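Local coordinates for protein carbohydrate kinase, FGGY (Rhodospirillum rubrum, PDB 3IFR) that probably phosphorylates D-xylulose at the expense of ATP, as a sugar kinase of the FGGY family with two actin-like ATPase domains, at residues 87-92 with 137-142. Numbering follows the deposited sequence.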
loop_
_atom_site.group_PDB
_atom_site.type_symbol
_atom_site.label_atom_id
_atom_site.label_comp_id
_atom_site.label_asym_id
_atom_site.label_seq_id
_atom_site.Cartn_x
_atom_site.Cartn_y
_atom_site.Cartn_z
ATOM N N PRO A 87 -4.346 -8.049 -0.253
ATOM C CA PRO A 87 -4.998 -9.116 -1.026
ATOM C C PRO A 87 -6.490 -9.150 -0.700
ATOM O O PRO A 87 -6.862 -9.312 0.470
ATOM C CB PRO A 87 -4.342 -10.384 -0.502
ATOM C CG PRO A 87 -3.223 -9.939 0.419
ATOM C CD PRO A 87 -3.572 -8.567 0.879
ATOM N N ALA A 88 -7.342 -8.955 -1.707
ATOM C CA ALA A 88 -8.752 -9.110 -1.501
ATOM C C ALA A 88 -8.967 -10.591 -1.759
ATOM O O ALA A 88 -8.163 -11.241 -2.451
ATOM C CB ALA A 88 -9.534 -8.254 -2.476
ATOM N N VAL A 89 -10.011 -11.146 -1.164
ATOM C CA VAL A 89 -10.363 -12.534 -1.400
ATOM C C VAL A 89 -11.699 -12.588 -2.111
ATOM O O VAL A 89 -12.738 -12.251 -1.532
ATOM C CB VAL A 89 -10.467 -13.316 -0.082
ATOM C CG1 VAL A 89 -11.029 -14.719 -0.320
ATOM C CG2 VAL A 89 -9.094 -13.376 0.624
ATOM N N VAL A 90 -11.649 -13.007 -3.371
ATOM C CA VAL A 90 -12.811 -13.208 -4.227
ATOM C C VAL A 90 -12.920 -14.695 -4.545
ATOM O O VAL A 90 -11.909 -15.292 -4.974
ATOM C CB VAL A 90 -12.612 -12.438 -5.568
ATOM C CG1 VAL A 90 -13.807 -12.659 -6.501
ATOM C CG2 VAL A 90 -12.452 -10.976 -5.289
ATOM N N LEU A 91 -14.124 -15.272 -4.371
ATOM C CA LEU A 91 -14.413 -16.693 -4.646
ATOM C C LEU A 91 -15.335 -16.923 -5.863
ATOM O O LEU A 91 -16.468 -16.440 -5.911
ATOM C CB LEU A 91 -15.003 -17.385 -3.402
ATOM C CG LEU A 91 -14.153 -17.085 -2.157
ATOM C CD1 LEU A 91 -14.753 -17.571 -0.868
ATOM C CD2 LEU A 91 -12.797 -17.688 -2.361
ATOM N N LEU A 92 -14.843 -17.663 -6.851
ATOM C CA LEU A 92 -15.691 -18.045 -7.974
ATOM C C LEU A 92 -15.975 -19.541 -7.980
ATOM O O LEU A 92 -15.120 -20.374 -7.649
ATOM C CB LEU A 92 -15.130 -17.596 -9.337
ATOM C CG LEU A 92 -14.669 -16.140 -9.453
ATOM C CD1 LEU A 92 -14.063 -15.851 -10.832
ATOM C CD2 LEU A 92 -15.823 -15.166 -9.106
ATOM N N GLN A 137 -3.966 -11.277 6.988
ATOM C CA GLN A 137 -3.988 -10.781 5.628
ATOM C C GLN A 137 -3.744 -11.894 4.599
ATOM O O GLN A 137 -4.083 -11.764 3.428
ATOM C CB GLN A 137 -2.976 -9.683 5.497
ATOM C CG GLN A 137 -3.510 -8.488 4.827
ATOM C CD GLN A 137 -3.141 -7.238 5.591
ATOM O OE1 GLN A 137 -3.845 -6.852 6.537
ATOM N NE2 GLN A 137 -2.022 -6.606 5.208
ATOM N N LEU A 138 -3.179 -13.006 5.054
ATOM C CA LEU A 138 -3.008 -14.152 4.157
ATOM C C LEU A 138 -4.365 -14.629 3.631
ATOM O O LEU A 138 -5.302 -14.895 4.411
ATOM C CB LEU A 138 -2.335 -15.327 4.858
ATOM C CG LEU A 138 -0.955 -15.107 5.429
ATOM C CD1 LEU A 138 -0.516 -16.368 6.173
ATOM C CD2 LEU A 138 0.017 -14.722 4.303
ATOM N N VAL A 139 -4.464 -14.716 2.312
ATOM C CA VAL A 139 -5.576 -15.403 1.659
ATOM C C VAL A 139 -5.873 -16.750 2.362
ATOM O O VAL A 139 -7.030 -17.096 2.616
ATOM C CB VAL A 139 -5.234 -15.633 0.209
ATOM C CG1 VAL A 139 -6.300 -16.538 -0.473
ATOM C CG2 VAL A 139 -5.125 -14.265 -0.470
ATOM N N THR A 140 -4.805 -17.467 2.713
ATOM C CA THR A 140 -4.874 -18.723 3.478
ATOM C C THR A 140 -5.668 -18.624 4.798
ATOM O O THR A 140 -6.472 -19.502 5.115
ATOM C CB THR A 140 -3.461 -19.212 3.781
ATOM O OG1 THR A 140 -2.820 -19.580 2.549
ATOM C CG2 THR A 140 -3.473 -20.380 4.749
ATOM N N ALA A 141 -5.435 -17.582 5.581
ATOM C CA ALA A 141 -6.211 -17.391 6.810
ATOM C C ALA A 141 -7.699 -17.201 6.499
ATOM O O ALA A 141 -8.549 -17.911 7.036
ATOM C CB ALA A 141 -5.699 -16.221 7.624
ATOM N N LYS A 142 -8.021 -16.250 5.624
ATOM C CA LYS A 142 -9.402 -16.097 5.192
ATOM C C LYS A 142 -10.006 -17.378 4.619
ATOM O O LYS A 142 -11.155 -17.681 4.923
ATOM C CB LYS A 142 -9.566 -14.918 4.242
ATOM C CG LYS A 142 -9.428 -13.585 4.960
ATOM C CD LYS A 142 -9.109 -12.505 3.978
ATOM C CE LYS A 142 -9.113 -11.073 4.598
ATOM N NZ LYS A 142 -7.777 -10.609 5.049
HETATM O O HOH W 1 -6.358 -9.918 2.961
#
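Val89 lays its CG2 methyl over the aliphatic stem of Lys142, with CG2 3.5 Å from Lys142 CD, tighter than usual for two carbons, and 4.0 Å from Lys142 CB. The methyl gets there because CG1 takes the place anti to the backbone N (chi1 172°), which leaves CG2 beside that nitrogen. The same methyl faces the start of the helix at Val139; Val89 CG2 lies 4.2 Å from Val139 CG2. Val139 CG2 also meets Pro87 CB at 4.0 Å, roughly at right angles to its direction to Val89, so one methyl of Val139 serves both partners. Pro87, which follows a cis peptide bond, also sets its ring CG 3.6 Å from the carbonyl oxygen Gln137 O.

No direct hydrogen bond joins the two segments; a water does so instead. It donates to Pro87 O at 2.6 Å and to Gln137 O, and accepts from Lys142 NZ at 2.6 Å. The ammonium has a second acceptor in Gln136 O; the bend at the end of its chain (chi4 94°) turns NZ toward that oxygen and the water, while CB and CD stay against Val89.

Leu138 is the N-cap residue of helix 139-149, whose first turn thus packs against the run into strand 90-92, within the N-terminal FGGY family region. Strand 90-92 pairs antiparallel with strand 159-161, and Trp181 of helix 179-185 touches both Pro87 and Val139.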